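Local coordinates for protein sulfhydryl oxidase 1 (Homo sapiens, PDB 3LLK) that probably oxidises protein thiols to disulfides with a bound FAD, passing the electrons on to molecular oxygen, at residues G110-P113 against H114-G117; S208-P211 against Q212-K215. All blocks are in the same frame, centred on the assembly; numbering follows the deposited sequence.

In the fold
From the N terminus the chain runs through the helices up to 95-98 before entering the loop that holds contact 1, where residues 110-117 fold back on themselves just ahead of helix 118-134. Three more helices follow, ending with 185-203, and the next loop forms contact 2 at residues 208-215, well before helix 239-249. The two turns are in series: neither encloses nor crosses the other, yet their centres lie about 9 Å apart. They meet where Ser111 OG probably hydrogen-bonds Asp210 OD2 (2.5 Å) and where Asp210 OD1 packs on Phe115 CB. Two loops far apart in sequence thus both reach the FAD pyrophosphate.

Contact 1: G110-P113 against H114-G117; sequences GSEP and HFRG. With FAD (flavin-adenine dinucleotide), chain D.
The edge of the His114 ring meets the Glu112 carboxylate: OE1 lies near the ring plane, 3.1 Å from CE1, with the two planes almost perpendicular (82°). One face of the Phe115 ring takes His114 NE2 toward its rim, while Glu112 OE2 approaches Phe115 CE1 obliquely at 3.5 Å. Ser111 OG, bonded to Asp210, also comes obliquely, near CD1. At the edge of the Arg116 guanidinium lies FAD O3B, and NE gives a short 2.5 Å hydrogen bond to FAD O2P; the bend at chi3 (76°) turns the group to the pyrophosphate. A lysine in place of Arg116 would probably leave O2P without its NE donor and Gln109 O without its NH1 donor.

A type I turn, Glu112 to Phe115, underlies this, closed by Phe115 N to Glu112 O at 2.8 Å (154°). Water 1 joins Gly110 N to Phe115 O, beside a CA-H...O contact from Gly110 CA to the same Phe115 O (3.5 Å). The loop follows helix 95-98, leans on the 208-215 turn through Phe115 and Arg116, and ends at Gly117, the N-cap of helix 118-134.

Contact 2: S208-P211 against Q212-K215; sequences SEDP and QFPK. With FAD (flavin-adenine dinucleotide), chain D.
Glu209 reaches across the turn to the backbone of Lys215, where its OE2 accepts a nearly straight hydrogen bond from Lys215 N (2.8 Å, 175°). That donor comes from above the carboxylate plane. OE2 is gripped further by Gly205 N and by water 3, which donates both to it and to Lys215 O. The Lys215 side chain starts beside the same oxygen, CB and CG each passing 3.4 Å from Glu209 OE2. A bend at chi2 (-62°) then turns the chain toward the cofactor, and the two side chains run antiparallel past one another. Lys215 CD lies 3.9 Å from FAD O1P and CE 3.5 Å from the same oxygen, and NZ ends at the pyrophosphate, far from the carboxylate. There it makes weak hydrogen bonds to FAD O4' and O2A, but NZ crowds the cofactor so closely that its exact position, and so these bonds, is doubtful.

Asp210 shapes the other end. Its OD2 accepts Gln212 N at 3.1 Å, again from above the carboxylate plane, as well as the Ser111 hydroxyl. OD1 sits at the edge of the Phe213 ring, 3.7 Å from CD2, with carboxylate and ring planes 79° apart. The main chain of Asp210 closes the turn, its O taking Phe213 N at 2.9 Å. Pro211 O touches the Pro214 ring at CG (3.6 Å).

Together the Gln212 bond and the Phe213 bond make an Asx turn merged with a type I beta turn. This structure presents Phe213, which pairs with Arg116 by a cation-pi contact, and Lys215, packed on Asn200 and Leu203 of helix 185-203, to the FAD pocket of an Erv1/Alr-type oxidase domain.

Contact 1: G110-P113 against H114-G117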
loop_
_atom_site.group_PDB
_atom_site.type_symbol
_atom_site.label_atom_id
_atom_site.label_comp_id
_atom_site.label_asym_id
_atom_site.label_seq_id
_atom_site.Cartn_x
_atom_site.Cartn_y
_atom_site.Cartn_z
ATOM N N GLY A 110 11.673 7.089 -9.374
ATOM C CA GLY A 110 11.652 8.539 -9.497
ATOM C C GLY A 110 12.703 9.000 -10.500
ATOM O O GLY A 110 13.702 8.307 -10.691
ATOM N N SER A 111 12.486 10.145 -11.151
ATOM C CA SER A 111 13.462 10.662 -12.118
ATOM C C SER A 111 14.719 11.078 -11.354
ATOM O O SER A 111 15.777 11.302 -11.936
ATOM C CB SER A 111 12.889 11.854 -12.898
ATOM O OG SER A 111 12.578 12.950 -12.049
ATOM N N GLU A 112 14.571 11.192 -10.039
ATOM C CA GLU A 112 15.658 11.526 -9.130
ATOM C C GLU A 112 15.401 10.719 -7.856
ATOM O O GLU A 112 14.251 10.495 -7.473
ATOM C CB GLU A 112 15.683 13.022 -8.809
ATOM C CG GLU A 112 16.178 13.899 -9.947
ATOM C CD GLU A 112 16.352 15.351 -9.532
ATOM O OE1 GLU A 112 17.265 15.645 -8.724
ATOM O OE2 GLU A 112 15.570 16.201 -10.013
ATOM N N PRO A 113 16.473 10.267 -7.188
ATOM C CA PRO A 113 16.406 9.475 -5.958
ATOM C C PRO A 113 15.405 9.939 -4.899
ATOM O O PRO A 113 14.732 9.113 -4.280
ATOM C CB PRO A 113 17.846 9.515 -5.452
ATOM C CG PRO A 113 18.630 9.500 -6.743
ATOM C CD PRO A 113 17.877 10.518 -7.572
ATOM N N HIS A 114 15.305 11.245 -4.682
ATOM C CA HIS A 114 14.381 11.752 -3.676
ATOM C C HIS A 114 12.912 11.782 -4.126
ATOM O O HIS A 114 12.022 12.028 -3.317
ATOM C CB HIS A 114 14.812 13.150 -3.210
ATOM C CG HIS A 114 14.973 14.141 -4.319
ATOM N ND1 HIS A 114 16.110 14.216 -5.092
ATOM C CD2 HIS A 114 14.131 15.087 -4.799
ATOM C CE1 HIS A 114 15.962 15.164 -6.001
ATOM N NE2 HIS A 114 14.770 15.709 -5.844
ATOM N N PHE A 115 12.661 11.535 -5.408
ATOM C CA PHE A 115 11.291 11.533 -5.924
ATOM C C PHE A 115 10.705 10.124 -5.897
ATOM O O PHE A 115 11.425 9.131 -6.050
ATOM C CB PHE A 115 11.235 12.029 -7.376
ATOM C CG PHE A 115 11.448 13.509 -7.539
ATOM C CD1 PHE A 115 12.216 13.995 -8.597
ATOM C CD2 PHE A 115 10.869 14.420 -6.659
ATOM C CE1 PHE A 115 12.405 15.368 -8.776
ATOM C CE2 PHE A 115 11.051 15.792 -6.831
ATOM C CZ PHE A 115 11.821 16.265 -7.890
ATOM N N ARG A 116 9.393 10.053 -5.694
ATOM C CA ARG A 116 8.677 8.791 -5.698
ATOM C C ARG A 116 9.311 7.731 -4.804
ATOM O O ARG A 116 9.579 7.969 -3.630
ATOM C CB ARG A 116 8.589 8.302 -7.148
ATOM C CG ARG A 116 8.167 9.417 -8.120
ATOM C CD ARG A 116 7.944 8.915 -9.536
ATOM N NE ARG A 116 6.671 8.206 -9.659
ATOM C CZ ARG A 116 6.482 7.115 -10.395
ATOM N NH1 ARG A 116 7.493 6.598 -11.086
ATOM N NH2 ARG A 116 5.283 6.539 -10.438
ATOM N N GLY A 117 9.529 6.543 -5.352
ATOM C CA GLY A 117 10.129 5.492 -4.555
ATOM C C GLY A 117 9.172 4.785 -3.608
ATOM O O GLY A 117 8.042 4.470 -3.969
HETATM P PA FAD D . 1.873 8.121 -6.045
HETATM O O1A FAD D . 2.838 7.542 -5.070
HETATM O O2A FAD D . 0.863 9.149 -5.678
HETATM O O5B FAD D . 1.095 6.980 -6.791
HETATM C C5B FAD D . 1.536 5.630 -6.943
HETATM C C4B FAD D . 0.901 5.234 -8.251
HETATM O O4B FAD D . -0.405 4.708 -7.890
HETATM C C3B FAD D . 0.840 6.039 -9.567
HETATM O O3B FAD D . 2.018 6.017 -10.372
HETATM C C2B FAD D . -0.381 5.481 -10.146
HETATM O O2B FAD D . -0.204 4.349 -10.941
HETATM C C1B FAD D . -1.275 5.093 -8.959
HETATM N N9A FAD D . -2.246 6.021 -8.470
HETATM C C8A FAD D . -2.319 7.439 -8.486
HETATM N N7A FAD D . -3.384 7.964 -7.976
HETATM C C5A FAD D . -4.102 6.839 -7.591
HETATM C C6A FAD D . -5.381 6.745 -7.010
HETATM N N6A FAD D . -6.152 7.809 -6.746
HETATM N N1A FAD D . -5.922 5.505 -6.730
HETATM C C2A FAD D . -5.304 4.336 -7.055
HETATM N N3A FAD D . -4.030 4.420 -7.637
HETATM C C4A FAD D . -3.475 5.715 -7.883
HETATM N N1 FAD D . 3.634 13.496 0.266
HETATM C C2 FAD D . 3.719 14.843 0.550
HETATM O O2 FAD D . 4.638 15.471 0.000
HETATM N N3 FAD D . 2.702 15.235 1.411
HETATM C C4 FAD D . 1.673 14.443 1.976
HETATM O O4 FAD D . 0.840 14.961 2.791
HETATM C C4X FAD D . 1.678 13.106 1.630
HETATM N N5 FAD D . 0.746 12.197 2.229
HETATM C C5X FAD D . 0.762 10.793 2.015
HETATM C C6 FAD D . -0.133 9.995 2.754
HETATM C C7 FAD D . -0.128 8.592 2.515
HETATM C C7M FAD D . -1.123 7.790 3.354
HETATM C C8 FAD D . 0.751 8.002 1.557
HETATM C C8M FAD D . 0.882 6.552 1.137
HETATM C C9 FAD D . 1.646 8.822 0.871
HETATM C C9A FAD D . 1.754 10.224 1.071
HETATM N N10 FAD D . 2.598 11.282 0.456
HETATM C C10 FAD D . 2.689 12.619 0.744
HETATM C "C1'" FAD D . 3.357 10.868 -0.681
HETATM C "C2'" FAD D . 2.738 10.989 -2.041
HETATM O "O2'" FAD D . 1.328 10.658 -1.991
HETATM C "C3'" FAD D . 3.340 10.204 -3.165
HETATM O "O3'" FAD D . 3.405 8.827 -2.815
HETATM C "C4'" FAD D . 4.651 10.649 -3.792
HETATM O "O4'" FAD D . 4.685 12.100 -3.943
HETATM C "C5'" FAD D . 5.092 9.985 -5.024
HETATM O "O5'" FAD D . 4.142 10.322 -6.038
HETATM P P FAD D . 3.983 9.579 -7.392
HETATM O O1P FAD D . 3.726 10.668 -8.336
HETATM O O2P FAD D . 5.144 8.712 -7.723
HETATM O O3P FAD D . 2.688 8.626 -7.320
HETATM O O HOH W 1 12.441 6.667 -6.562
HETATM O O HOH W 2 12.197 8.339 -2.991
#

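Contact 2: S208-P211 against Q212-K215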
loop_
_atom_site.group_PDB
_atom_site.type_symbol
_atom_site.label_atom_id
_atom_site.label_comp_id
_atom_site.label_asym_id
_atom_site.label_seq_id
_atom_site.Cartn_x
_atom_site.Cartn_y
_atom_site.Cartn_z
ATOM N N SER A 208 7.748 19.793 -4.846
ATOM C CA SER A 208 8.174 18.420 -4.553
ATOM C C SER A 208 7.693 17.375 -5.564
ATOM O O SER A 208 7.951 16.181 -5.410
ATOM C CB SER A 208 7.680 18.016 -3.167
ATOM O OG SER A 208 6.261 18.018 -3.117
ATOM N N GLU A 209 6.999 17.826 -6.599
ATOM C CA GLU A 209 6.473 16.934 -7.627
ATOM C C GLU A 209 7.553 16.479 -8.610
ATOM O O GLU A 209 8.316 17.293 -9.124
ATOM C CB GLU A 209 5.360 17.657 -8.386
ATOM C CG GLU A 209 4.682 16.851 -9.473
ATOM C CD GLU A 209 3.662 17.688 -10.225
ATOM O OE1 GLU A 209 4.079 18.641 -10.925
ATOM O OE2 GLU A 209 2.449 17.409 -10.099
ATOM N N ASP A 210 7.625 15.178 -8.861
ATOM C CA ASP A 210 8.594 14.647 -9.819
ATOM C C ASP A 210 8.155 15.184 -11.187
ATOM O O ASP A 210 7.075 14.854 -11.672
ATOM C CB ASP A 210 8.558 13.111 -9.804
ATOM C CG ASP A 210 9.700 12.484 -10.596
ATOM O OD1 ASP A 210 10.116 11.360 -10.239
ATOM O OD2 ASP A 210 10.173 13.104 -11.571
ATOM N N PRO A 211 8.985 16.028 -11.822
ATOM C CA PRO A 211 8.632 16.589 -13.132
ATOM C C PRO A 211 8.231 15.555 -14.176
ATOM O O PRO A 211 7.383 15.817 -15.036
ATOM C CB PRO A 211 9.893 17.347 -13.532
ATOM C CG PRO A 211 10.456 17.789 -12.208
ATOM C CD PRO A 211 10.301 16.527 -11.380
ATOM N N GLN A 212 8.828 14.373 -14.092
ATOM C CA GLN A 212 8.543 13.321 -15.057
ATOM C C GLN A 212 7.252 12.560 -14.778
ATOM O O GLN A 212 6.800 11.776 -15.606
ATOM C CB GLN A 212 9.728 12.352 -15.115
ATOM C CG GLN A 212 10.311 12.163 -16.512
ATOM C CD GLN A 212 10.409 13.468 -17.293
ATOM O OE1 GLN A 212 11.004 14.443 -16.833
ATOM N NE2 GLN A 212 9.820 13.486 -18.479
ATOM N N PHE A 213 6.655 12.799 -13.616
ATOM C CA PHE A 213 5.413 12.126 -13.244
ATOM C C PHE A 213 4.461 13.107 -12.560
ATOM O O PHE A 213 4.235 13.036 -11.352
ATOM C CB PHE A 213 5.734 10.954 -12.317
ATOM C CG PHE A 213 6.554 9.883 -12.973
ATOM C CD1 PHE A 213 5.941 8.886 -13.735
ATOM C CD2 PHE A 213 7.941 9.896 -12.877
ATOM C CE1 PHE A 213 6.696 7.921 -14.394
ATOM C CE2 PHE A 213 8.710 8.931 -13.535
ATOM C CZ PHE A 213 8.080 7.942 -14.297
ATOM N N PRO A 214 3.890 14.043 -13.336
ATOM C CA PRO A 214 2.959 15.059 -12.831
ATOM C C PRO A 214 1.732 14.442 -12.173
ATOM O O PRO A 214 1.214 13.433 -12.644
ATOM C CB PRO A 214 2.579 15.842 -14.087
ATOM C CG PRO A 214 3.742 15.632 -15.000
ATOM C CD PRO A 214 4.081 14.190 -14.790
ATOM N N LYS A 215 1.266 15.059 -11.093
ATOM C CA LYS A 215 0.087 14.575 -10.387
ATOM C C LYS A 215 -1.170 14.850 -11.211
ATOM O O LYS A 215 -1.299 15.907 -11.828
ATOM C CB LYS A 215 -0.044 15.277 -9.033
ATOM C CG LYS A 215 1.095 15.016 -8.067
ATOM C CD LYS A 215 1.186 13.543 -7.712
ATOM C CE LYS A 215 2.231 13.299 -6.647
ATOM N NZ LYS A 215 2.326 11.854 -6.302
HETATM P PA FAD D . 1.873 8.121 -6.045
HETATM O O1A FAD D . 2.838 7.542 -5.070
HETATM O O2A FAD D . 0.863 9.149 -5.678
HETATM O O5B FAD D . 1.095 6.980 -6.791
HETATM C C5B FAD D . 1.536 5.630 -6.943
HETATM C C4B FAD D . 0.901 5.234 -8.251
HETATM O O4B FAD D . -0.405 4.708 -7.890
HETATM C C3B FAD D . 0.840 6.039 -9.567
HETATM O O3B FAD D . 2.018 6.017 -10.372
HETATM C C2B FAD D . -0.381 5.481 -10.146
HETATM O O2B FAD D . -0.204 4.349 -10.941
HETATM C C1B FAD D . -1.275 5.093 -8.959
HETATM N N9A FAD D . -2.246 6.021 -8.470
HETATM C C8A FAD D . -2.319 7.439 -8.486
HETATM N N7A FAD D . -3.384 7.964 -7.976
HETATM C C5A FAD D . -4.102 6.839 -7.591
HETATM C C6A FAD D . -5.381 6.745 -7.010
HETATM N N6A FAD D . -6.152 7.809 -6.746
HETATM N N1A FAD D . -5.922 5.505 -6.730
HETATM C C2A FAD D . -5.304 4.336 -7.055
HETATM N N3A FAD D . -4.030 4.420 -7.637
HETATM C C4A FAD D . -3.475 5.715 -7.883
HETATM N N1 FAD D . 3.634 13.496 0.266
HETATM C C2 FAD D . 3.719 14.843 0.550
HETATM O O2 FAD D . 4.638 15.471 0.000
HETATM N N3 FAD D . 2.702 15.235 1.411
HETATM C C4 FAD D . 1.673 14.443 1.976
HETATM O O4 FAD D . 0.840 14.961 2.791
HETATM C C4X FAD D . 1.678 13.106 1.630
HETATM N N5 FAD D . 0.746 12.197 2.229
HETATM C C5X FAD D . 0.762 10.793 2.015
HETATM C C6 FAD D . -0.133 9.995 2.754
HETATM C C7 FAD D . -0.128 8.592 2.515
HETATM C C7M FAD D . -1.123 7.790 3.354
HETATM C C8 FAD D . 0.751 8.002 1.557
HETATM C C8M FAD D . 0.882 6.552 1.137
HETATM C C9 FAD D . 1.646 8.822 0.871
HETATM C C9A FAD D . 1.754 10.224 1.071
HETATM N N10 FAD D . 2.598 11.282 0.456
HETATM C C10 FAD D . 2.689 12.619 0.744
HETATM C "C1'" FAD D . 3.357 10.868 -0.681
HETATM C "C2'" FAD D . 2.738 10.989 -2.041
HETATM O "O2'" FAD D . 1.328 10.658 -1.991
HETATM C "C3'" FAD D . 3.340 10.204 -3.165
HETATM O "O3'" FAD D . 3.405 8.827 -2.815
HETATM C "C4'" FAD D . 4.651 10.649 -3.792
HETATM O "O4'" FAD D . 4.685 12.100 -3.943
HETATM C "C5'" FAD D . 5.092 9.985 -5.024
HETATM O "O5'" FAD D . 4.142 10.322 -6.038
HETATM P P FAD D . 3.983 9.579 -7.392
HETATM O O1P FAD D . 3.726 10.668 -8.336
HETATM O O2P FAD D . 5.144 8.712 -7.723
HETATM O O3P FAD D . 2.688 8.626 -7.320
HETATM O O HOH W 3 0.347 18.041 -11.738
#